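Local coordinates for protein 3-HSA hydroxylase, oxygenase (PDB 2RFQ) that catalyses the FMNH2-dependent ortho-hydroxylation of the secosteroid phenol 3-HSA to the catechol 3,4-DHSA during cholesterol breakdown, as the oxygenase component of a two-component monooxygenase, at residues 169-174 against 195-200; 105-110 against 114-119; 93-98 against 206-211. One frame throughout, in Å; residues are numbered along the deposited sequence.

Contact 1 (169-174 against 195-200); sequences FLIPRE and VVVEDV. With 1PS (3-pyridinium-1-ylpropane-1-sulfonate), chain F.
I171 meets V197 and V200 through methyl groups alone, and no hydrogen bond joins 169-174 to 195-200. The backbones stay well apart: the closest CA atoms, those of I171 and V200, are 8.6 Å from each other, a separation too wide for neighbouring strands of one sheet and spanned instead by side chains. I171 and V197 reach toward each other tip to tip, I171 CD1 lying 3.9 Å from V197 CG1. The two branches of I171 divide the work. CG1 stands anti to the carbonyl carbon (chi1 -54°) and carries CD1 to V197, whereas CG2 turns to V200, with I171 CG2 4.2 Å from V200 CG1. V197 and V200 can both face I171 because the chain turns a corner at D199, where D199 and V200 together oppose V135 in a G1 beta bulge.

R173, whose CB turns away from 195-200, binds the 3-pyridinium-1-ylpropane-1-sulfonate instead. Extended from CG to NE, it offers one guanidinium edge to the sulfonate: R173 NE lies 3.0 Å from O3 and R173 NH2 2.7 Å from O2, both bonds nearly straight (170° and 168°), with S1 in the guanidinium plane. R173 NH2 is also salt-bridged to D146 OD1, and NH1 is hydrogen-bonded to A148 O. A leucine here would probably cost the sulfonate these two donors and leave D146 without this salt bridge.

Y176 packs on both I171 and V197. Strands 162-172 and 193-198 are not paired with each other, so I171, V197 and V200 pack between strands with different partners: 150-159 for the first, 132-142 and 177-179 for the second.

Contact 2 (105-110 against 114-119); sequences EDVWGN and VRISSS
W108 and V114, whose CA atoms are 6.3 Å apart, mark the closest backbone approach between helix 101-108 and the chain leading into strand 116-119. A helical bond from G109 N to E105 O, 2.8 Å long, belongs to the first segment, and the two segments diverge beyond V114 and I116 as the strand runs off toward S119.

The one hydrogen bond between the segments runs from the W108 indole to the backbone: W108 NE1 donates to V114 O over 3.0 Å at an N-H...O angle of 161°. The oxygen sits only 3° out of the indole plane, so it meets the ring at its edge, while the donor is tilted 29° from the carbonyl plane. This satisfies the N-H of a buried indole and helps to fix the rotation of the ring.

Apolar groups fill in around that bond. V107 CG1 lies 3.8 Å from V114 CG1 and 4.0 Å from I116 CD1, and it also rests over one face of the W108 ring, offset toward the rim. I116 CD1 is therefore shared, for it approaches W108 CZ2 to 4.1 Å as well, the two side chains crossing at about a right angle. V114 CB comes 3.7 Å from V107 O.

Beyond I116, S118 and S119 probably contribute to the FMN site. Strand 116-119 runs parallel to 150-159, whose W150 packs on V107 and V114; N93 and L96 of helix 80-96 touch W108, and W58 meets its ring from a loop.

Contact 3 (93-98 against 206-211); sequences NWHLAL and RVLSFK
L98 and L208 bring the backbones closest, their CA atoms 7.9 Å apart, where segment 93-98, on helix 80-96, approaches strand 207-209. In this acyl-CoA dehydrogenase-like fold the contact joins the N-terminal helices to the edge of the beta domain, just where the chain passes from strand 207-209 into helix 210-214, with S209 at the N-cap position and its OG accepting a weak capping bond from K211 N.

L208 carries the apolar part. Its CG stands anti to the backbone N (chi1 178°), which sends CD2 across to L98, and there L208 CD2 lies 3.7 Å from L98 CB. The same methyl is 4.0 Å from H95 NE2; the two side chains run alongside each other in opposing directions.

The imidazole of H95 is also set beside the ring of F210. Their centroids are 5.8 Å apart with planes at 32°, an oblique pairing. W233 meets both rings, and M213 of helix 210-214 packs on H95, L98 and L208. On the other side-chain nitrogen, H95 ND1 is hydrogen-bonded to the hydroxyl of Y120, a residue of the probable FMN site, so H95 is tied both to that site and to this contact.

A water completes the polar link between the segments. It lies in the plane of the imidazole and is hydrogen-bonded to H95 NE2 at 3.0 Å. To L208 O it donates over 2.8 Å. The same water oxygen sits over the centre of the F210 ring, 3.3 Å above the ring plane.

From the N terminus, helix 80-96 opens the longest loop, which contact 3 closes 108 residues later at strand 207-209. Contact 2 and then contact 1 lie inside that loop, in series: 105-110 returns to 114-119 after a short turn, and 169-174 meets 195-200 further on. None of them cross. The three also touch directly. V107 CG2 of contact 2 packs on L170 CD2 of contact 1 at 3.8 Å; D106 OD2 of contact 2 is salt-bridged to R206 NE of contact 3 at 2.8 Å; and neighbouring strands 162-172 and 207-209 bring contacts 1 and 3 together. Consecutive helices 80-96 and 101-108 are thereby fastened to one beta sheet.

Contact 1 (169-174 against 195-200)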
loop_
_atom_site.group_PDB
_atom_site.type_symbol
_atom_site.label_atom_id
_atom_site.label_comp_id
_atom_site.label_asym_id
_atom_site.label_seq_id
_atom_site.Cartn_x
_atom_site.Cartn_y
_atom_site.Cartn_z
ATOM N N PHE A 169 38.608 11.191 -9.935
ATOM C CA PHE A 169 39.620 12.136 -10.393
ATOM C C PHE A 169 39.330 13.495 -9.784
ATOM O O PHE A 169 38.233 14.048 -9.970
ATOM C CB PHE A 169 39.575 12.248 -11.919
ATOM C CG PHE A 169 39.737 10.929 -12.632
ATOM C CD1 PHE A 169 41.007 10.370 -12.822
ATOM C CD2 PHE A 169 38.622 10.248 -13.111
ATOM C CE1 PHE A 169 41.131 9.146 -13.471
ATOM C CE2 PHE A 169 38.753 9.016 -13.782
ATOM C CZ PHE A 169 40.000 8.476 -13.962
ATOM N N LEU A 170 40.312 14.053 -9.074
ATOM C CA LEU A 170 40.172 15.390 -8.486
ATOM C C LEU A 170 40.746 16.407 -9.482
ATOM O O LEU A 170 41.937 16.346 -9.818
ATOM C CB LEU A 170 40.941 15.479 -7.147
ATOM C CG LEU A 170 41.097 16.864 -6.485
ATOM C CD1 LEU A 170 39.763 17.451 -6.004
ATOM C CD2 LEU A 170 42.122 16.761 -5.305
ATOM N N ILE A 171 39.894 17.310 -9.964
ATOM C CA ILE A 171 40.259 18.227 -11.044
ATOM C C ILE A 171 39.894 19.667 -10.662
ATOM O O ILE A 171 38.779 19.899 -10.159
ATOM C CB ILE A 171 39.534 17.833 -12.363
ATOM C CG1 ILE A 171 39.812 16.355 -12.684
ATOM C CG2 ILE A 171 39.969 18.763 -13.514
ATOM C CD1 ILE A 171 39.372 15.861 -14.100
ATOM N N PRO A 172 40.832 20.621 -10.856
ATOM C CA PRO A 172 40.470 21.983 -10.495
ATOM C C PRO A 172 39.615 22.645 -11.561
ATOM O O PRO A 172 39.673 22.270 -12.730
ATOM C CB PRO A 172 41.833 22.681 -10.397
ATOM C CG PRO A 172 42.660 21.980 -11.482
ATOM C CD PRO A 172 42.229 20.529 -11.359
ATOM N N ARG A 173 38.848 23.659 -11.168
ATOM C CA ARG A 173 37.920 24.295 -12.093
ATOM C C ARG A 173 38.564 24.959 -13.314
ATOM O O ARG A 173 37.914 25.090 -14.339
ATOM C CB ARG A 173 37.004 25.268 -11.342
ATOM C CG ARG A 173 35.854 25.795 -12.177
ATOM C CD ARG A 173 34.773 26.262 -11.256
ATOM N NE ARG A 173 33.754 26.972 -12.015
ATOM C CZ ARG A 173 32.680 27.529 -11.470
ATOM N NH1 ARG A 173 32.482 27.425 -10.151
ATOM N NH2 ARG A 173 31.802 28.180 -12.256
ATOM N N GLU A 174 39.834 25.356 -13.223
ATOM C CA GLU A 174 40.506 25.950 -14.377
ATOM C C GLU A 174 40.626 24.923 -15.516
ATOM O O GLU A 174 40.801 25.294 -16.680
ATOM C CB GLU A 174 41.879 26.479 -13.977
ATOM C CG GLU A 174 42.839 25.386 -13.541
ATOM C CD GLU A 174 44.055 25.900 -12.812
ATOM O OE1 GLU A 174 43.909 26.741 -11.892
ATOM O OE2 GLU A 174 45.164 25.432 -13.139
ATOM N N VAL A 195 29.801 18.913 -15.944
ATOM C CA VAL A 195 31.219 19.249 -15.847
ATOM C C VAL A 195 31.929 18.561 -17.001
ATOM O O VAL A 195 31.971 17.322 -17.079
ATOM C CB VAL A 195 31.798 18.817 -14.495
ATOM C CG1 VAL A 195 33.324 18.962 -14.489
ATOM C CG2 VAL A 195 31.152 19.642 -13.349
ATOM N N VAL A 196 32.443 19.385 -17.907
ATOM C CA VAL A 196 32.993 18.914 -19.180
ATOM C C VAL A 196 34.516 19.005 -19.115
ATOM O O VAL A 196 35.081 20.081 -18.844
ATOM C CB VAL A 196 32.455 19.722 -20.383
ATOM C CG1 VAL A 196 33.078 19.207 -21.688
ATOM C CG2 VAL A 196 30.915 19.651 -20.459
ATOM N N VAL A 197 35.150 17.859 -19.354
ATOM C CA VAL A 197 36.600 17.698 -19.184
ATOM C C VAL A 197 37.160 17.199 -20.519
ATOM O O VAL A 197 36.709 16.178 -21.029
ATOM C CB VAL A 197 36.907 16.689 -18.029
ATOM C CG1 VAL A 197 38.418 16.465 -17.860
ATOM C CG2 VAL A 197 36.294 17.169 -16.708
ATOM N N GLU A 198 38.118 17.936 -21.082
ATOM C CA GLU A 198 38.652 17.625 -22.410
ATOM C C GLU A 198 40.169 17.499 -22.389
ATOM O O GLU A 198 40.878 18.497 -22.251
ATOM C CB GLU A 198 38.217 18.680 -23.431
ATOM C CG GLU A 198 36.701 18.831 -23.512
ATOM C CD GLU A 198 36.237 19.850 -24.532
ATOM O OE1 GLU A 198 35.039 19.807 -24.883
ATOM O OE2 GLU A 198 37.061 20.666 -25.003
ATOM N N ASP A 199 40.654 16.266 -22.509
ATOM C CA ASP A 199 42.090 16.015 -22.662
ATOM C C ASP A 199 42.903 16.647 -21.528
ATOM O O ASP A 199 43.888 17.366 -21.759
ATOM C CB ASP A 199 42.550 16.541 -24.036
ATOM C CG ASP A 199 43.981 16.166 -24.373
ATOM O OD1 ASP A 199 44.419 15.049 -24.001
ATOM O OD2 ASP A 199 44.671 16.996 -25.021
ATOM N N VAL A 200 42.469 16.387 -20.297
ATOM C CA VAL A 200 43.072 17.005 -19.119
ATOM C C VAL A 200 43.993 16.046 -18.381
ATOM O O VAL A 200 43.623 14.907 -18.115
ATOM C CB VAL A 200 41.951 17.508 -18.159
ATOM C CG1 VAL A 200 42.507 17.837 -16.777
ATOM C CG2 VAL A 200 41.203 18.705 -18.772
HETATM S S1 1PS F . 33.177 27.640 -15.783
HETATM O O1 1PS F . 32.693 26.912 -16.985
HETATM O O2 1PS F . 32.030 28.067 -14.942
HETATM O O3 1PS F . 34.133 26.843 -14.950
#

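Contact 2 (105-110 against 114-119)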
loop_
_atom_site.group_PDB
_atom_site.type_symbol
_atom_site.label_atom_id
_atom_site.label_comp_id
_atom_site.label_asym_id
_atom_site.label_seq_id
_atom_site.Cartn_x
_atom_site.Cartn_y
_atom_site.Cartn_z
ATOM N N GLU A 105 46.457 19.383 0.332
ATOM C CA GLU A 105 47.223 20.618 0.297
ATOM C C GLU A 105 46.913 21.414 -0.989
ATOM O O GLU A 105 46.742 22.635 -0.949
ATOM C CB GLU A 105 48.726 20.323 0.423
ATOM C CG GLU A 105 49.618 21.564 0.266
ATOM C CD GLU A 105 49.608 22.499 1.474
ATOM O OE1 GLU A 105 49.330 22.041 2.608
ATOM O OE2 GLU A 105 49.902 23.708 1.284
ATOM N N ASP A 106 46.819 20.724 -2.127
ATOM C CA ASP A 106 46.429 21.388 -3.385
ATOM C C ASP A 106 45.129 22.169 -3.262
ATOM O O ASP A 106 45.022 23.294 -3.750
ATOM C CB ASP A 106 46.312 20.378 -4.530
ATOM C CG ASP A 106 47.652 19.806 -4.967
ATOM O OD1 ASP A 106 48.711 20.336 -4.593
ATOM O OD2 ASP A 106 47.623 18.810 -5.708
ATOM N N VAL A 107 44.149 21.553 -2.601
ATOM C CA VAL A 107 42.824 22.130 -2.461
ATOM C C VAL A 107 42.741 23.195 -1.371
ATOM O O VAL A 107 42.201 24.286 -1.611
ATOM C CB VAL A 107 41.781 21.013 -2.226
ATOM C CG1 VAL A 107 40.398 21.602 -1.988
ATOM C CG2 VAL A 107 41.786 20.049 -3.444
ATOM N N TRP A 108 43.279 22.874 -0.195
ATOM C CA TRP A 108 43.042 23.683 1.008
ATOM C C TRP A 108 44.271 24.420 1.537
ATOM O O TRP A 108 44.173 25.163 2.531
ATOM C CB TRP A 108 42.480 22.801 2.132
ATOM C CG TRP A 108 41.038 22.362 1.933
ATOM C CD1 TRP A 108 40.005 23.108 1.409
ATOM C CD2 TRP A 108 40.474 21.102 2.309
ATOM N NE1 TRP A 108 38.833 22.364 1.406
ATOM C CE2 TRP A 108 39.093 21.134 1.956
ATOM C CE3 TRP A 108 41.000 19.936 2.891
ATOM C CZ2 TRP A 108 38.233 20.050 2.188
ATOM C CZ3 TRP A 108 40.144 18.858 3.125
ATOM C CH2 TRP A 108 38.772 18.922 2.773
ATOM N N GLY A 109 45.414 24.231 0.884
ATOM C CA GLY A 109 46.665 24.798 1.373
ATOM C C GLY A 109 46.655 26.303 1.577
ATOM O O GLY A 109 47.403 26.807 2.424
ATOM N N ASN A 110 45.836 27.028 0.812
ATOM C CA ASN A 110 45.787 28.493 0.924
ATOM C C ASN A 110 44.466 29.012 1.474
ATOM O O ASN A 110 44.373 30.159 1.921
ATOM C CB ASN A 110 46.072 29.153 -0.429
ATOM C CG ASN A 110 47.533 29.005 -0.868
ATOM O OD1 ASN A 110 47.813 28.674 -2.031
ATOM N ND2 ASN A 110 48.460 29.236 0.050
ATOM N N VAL A 114 37.637 26.326 0.688
ATOM C CA VAL A 114 37.376 25.915 -0.697
ATOM C C VAL A 114 36.412 24.708 -0.731
ATOM O O VAL A 114 36.501 23.820 0.116
ATOM C CB VAL A 114 38.705 25.617 -1.421
ATOM C CG1 VAL A 114 38.479 24.831 -2.718
ATOM C CG2 VAL A 114 39.449 26.941 -1.684
ATOM N N ARG A 115 35.508 24.702 -1.714
ATOM C CA ARG A 115 34.502 23.652 -1.889
ATOM C C ARG A 115 34.770 22.841 -3.159
ATOM O O ARG A 115 35.416 23.313 -4.114
ATOM C CB ARG A 115 33.103 24.260 -1.966
ATOM C CG ARG A 115 32.606 24.797 -0.629
ATOM C CD ARG A 115 31.202 25.360 -0.768
ATOM N NE ARG A 115 31.158 26.699 -1.352
ATOM C CZ ARG A 115 31.327 27.826 -0.650
ATOM N NH1 ARG A 115 31.608 27.785 0.664
ATOM N NH2 ARG A 115 31.253 29.003 -1.269
ATOM N N ILE A 116 34.236 21.632 -3.145
ATOM C CA ILE A 116 34.450 20.653 -4.216
ATOM C C ILE A 116 33.066 20.149 -4.606
ATOM O O ILE A 116 32.238 19.914 -3.719
ATOM C CB ILE A 116 35.278 19.446 -3.641
ATOM C CG1 ILE A 116 36.651 19.905 -3.135
ATOM C CG2 ILE A 116 35.494 18.343 -4.669
ATOM C CD1 ILE A 116 36.707 20.017 -1.628
ATOM N N SER A 117 32.796 20.009 -5.909
ATOM C CA SER A 117 31.529 19.383 -6.340
ATOM C C SER A 117 31.850 17.994 -6.859
ATOM O O SER A 117 33.031 17.616 -6.906
ATOM C CB SER A 117 30.775 20.237 -7.375
ATOM O OG SER A 117 31.400 20.219 -8.650
ATOM N N SER A 118 30.835 17.213 -7.218
ATOM C CA SER A 118 31.153 15.869 -7.714
ATOM C C SER A 118 30.213 15.400 -8.781
ATOM O O SER A 118 29.146 15.981 -8.991
ATOM C CB SER A 118 31.077 14.851 -6.572
ATOM O OG SER A 118 29.716 14.723 -6.154
ATOM N N SER A 119 30.612 14.317 -9.437
ATOM C CA SER A 119 29.667 13.526 -10.215
ATOM C C SER A 119 30.270 12.137 -10.205
ATOM O O SER A 119 31.287 11.904 -10.846
ATOM C CB SER A 119 29.527 14.077 -11.635
ATOM O OG SER A 119 28.628 13.284 -12.412
#

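Contact 3 (93-98 against 206-211)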
loop_
_atom_site.group_PDB
_atom_site.type_symbol
_atom_site.label_atom_id
_atom_site.label_comp_id
_atom_site.label_asym_id
_atom_site.label_seq_id
_atom_site.Cartn_x
_atom_site.Cartn_y
_atom_site.Cartn_z
ATOM N N ASN A 93 34.051 16.963 1.576
ATOM C CA ASN A 93 35.150 17.311 2.503
ATOM C C ASN A 93 35.598 16.101 3.311
ATOM O O ASN A 93 36.755 16.011 3.726
ATOM C CB ASN A 93 34.773 18.514 3.379
ATOM C CG ASN A 93 34.688 19.811 2.563
ATOM O OD1 ASN A 93 35.069 19.837 1.386
ATOM N ND2 ASN A 93 34.158 20.872 3.165
ATOM N N TRP A 94 34.672 15.170 3.489
ATOM C CA TRP A 94 34.973 13.855 4.033
ATOM C C TRP A 94 35.769 13.048 2.985
ATOM O O TRP A 94 36.803 12.446 3.286
ATOM C CB TRP A 94 33.656 13.131 4.404
ATOM C CG TRP A 94 33.828 11.727 4.955
ATOM C CD1 TRP A 94 33.897 11.362 6.278
ATOM C CD2 TRP A 94 33.942 10.508 4.196
ATOM N NE1 TRP A 94 34.077 9.989 6.390
ATOM C CE2 TRP A 94 34.088 9.445 5.130
ATOM C CE3 TRP A 94 33.921 10.211 2.826
ATOM C CZ2 TRP A 94 34.220 8.120 4.739
ATOM C CZ3 TRP A 94 34.072 8.852 2.433
ATOM C CH2 TRP A 94 34.221 7.847 3.389
ATOM N N HIS A 95 35.277 13.029 1.754
ATOM C CA HIS A 95 35.940 12.257 0.688
ATOM C C HIS A 95 37.375 12.746 0.467
ATOM O O HIS A 95 38.308 11.932 0.369
ATOM C CB HIS A 95 35.131 12.348 -0.623
ATOM C CG HIS A 95 35.580 11.378 -1.682
ATOM N ND1 HIS A 95 35.064 11.398 -2.959
ATOM C CD2 HIS A 95 36.478 10.359 -1.653
ATOM C CE1 HIS A 95 35.624 10.437 -3.680
ATOM N NE2 HIS A 95 36.473 9.779 -2.907
ATOM N N LEU A 96 37.576 14.065 0.445
ATOM C CA LEU A 96 38.920 14.586 0.205
ATOM C C LEU A 96 39.914 14.198 1.304
ATOM O O LEU A 96 41.105 14.079 1.046
ATOM C CB LEU A 96 38.899 16.104 0.015
ATOM C CG LEU A 96 40.211 16.717 -0.491
ATOM C CD1 LEU A 96 40.618 16.167 -1.849
ATOM C CD2 LEU A 96 40.142 18.258 -0.532
ATOM N N ALA A 97 39.427 14.014 2.531
ATOM C CA ALA A 97 40.265 13.575 3.653
ATOM C C ALA A 97 40.955 12.241 3.379
ATOM O O ALA A 97 41.932 11.911 4.043
ATOM C CB ALA A 97 39.418 13.454 4.908
ATOM N N LEU A 98 40.403 11.475 2.427
ATOM C CA LEU A 98 40.920 10.156 2.088
ATOM C C LEU A 98 41.973 10.222 0.985
ATOM O O LEU A 98 42.770 9.289 0.838
ATOM C CB LEU A 98 39.789 9.193 1.692
ATOM C CG LEU A 98 38.623 9.016 2.680
ATOM C CD1 LEU A 98 37.503 8.183 2.053
ATOM C CD2 LEU A 98 39.120 8.350 3.932
ATOM N N ARG A 206 46.300 12.974 -7.256
ATOM C CA ARG A 206 44.941 13.522 -7.266
ATOM C C ARG A 206 43.889 12.495 -7.721
ATOM O O ARG A 206 42.773 12.855 -8.106
ATOM C CB ARG A 206 44.897 14.762 -8.160
ATOM C CG ARG A 206 45.630 15.957 -7.570
ATOM C CD ARG A 206 45.285 17.190 -8.388
ATOM N NE ARG A 206 46.161 18.318 -8.071
ATOM C CZ ARG A 206 46.374 19.329 -8.909
ATOM N NH1 ARG A 206 45.784 19.344 -10.105
ATOM N NH2 ARG A 206 47.179 20.329 -8.560
ATOM N N VAL A 207 44.231 11.210 -7.638
ATOM C CA VAL A 207 43.289 10.155 -8.025
ATOM C C VAL A 207 43.175 9.120 -6.910
ATOM O O VAL A 207 44.186 8.681 -6.362
ATOM C CB VAL A 207 43.730 9.490 -9.357
ATOM C CG1 VAL A 207 42.766 8.363 -9.745
ATOM C CG2 VAL A 207 43.793 10.540 -10.442
ATOM N N LEU A 208 41.941 8.754 -6.555
ATOM C CA LEU A 208 41.733 7.830 -5.437
ATOM C C LEU A 208 40.799 6.696 -5.816
ATOM O O LEU A 208 39.675 6.937 -6.247
ATOM C CB LEU A 208 41.144 8.569 -4.234
ATOM C CG LEU A 208 40.834 7.723 -2.987
ATOM C CD1 LEU A 208 42.074 7.069 -2.395
ATOM C CD2 LEU A 208 40.165 8.593 -1.928
ATOM N N SER A 209 41.264 5.460 -5.633
ATOM C CA SER A 209 40.455 4.299 -5.959
ATOM C C SER A 209 39.418 4.016 -4.861
ATOM O O SER A 209 39.737 4.053 -3.685
ATOM C CB SER A 209 41.364 3.073 -6.106
ATOM O OG SER A 209 40.560 1.909 -6.196
ATOM N N PHE A 210 38.182 3.733 -5.245
ATOM C CA PHE A 210 37.201 3.290 -4.256
ATOM C C PHE A 210 37.595 1.970 -3.567
ATOM O O PHE A 210 37.252 1.757 -2.397
ATOM C CB PHE A 210 35.823 3.188 -4.880
ATOM C CG PHE A 210 35.209 4.518 -5.165
ATOM C CD1 PHE A 210 34.609 5.261 -4.143
ATOM C CD2 PHE A 210 35.272 5.052 -6.444
ATOM C CE1 PHE A 210 34.029 6.509 -4.411
ATOM C CE2 PHE A 210 34.703 6.304 -6.721
ATOM C CZ PHE A 210 34.082 7.024 -5.699
ATOM N N LYS A 211 38.321 1.097 -4.272
ATOM C CA LYS A 211 38.830 -0.142 -3.654
ATOM C C LYS A 211 39.818 0.149 -2.525
ATOM O O LYS A 211 39.784 -0.514 -1.487
ATOM C CB LYS A 211 39.459 -1.068 -4.716
ATOM C CG LYS A 211 39.733 -2.499 -4.234
ATOM C CD LYS A 211 38.435 -3.172 -3.753
ATOM C CE LYS A 211 38.603 -4.676 -3.541
ATOM N NZ LYS A 211 37.448 -5.238 -2.761
HETATM O O HOH W 1 37.308 7.719 -4.905
#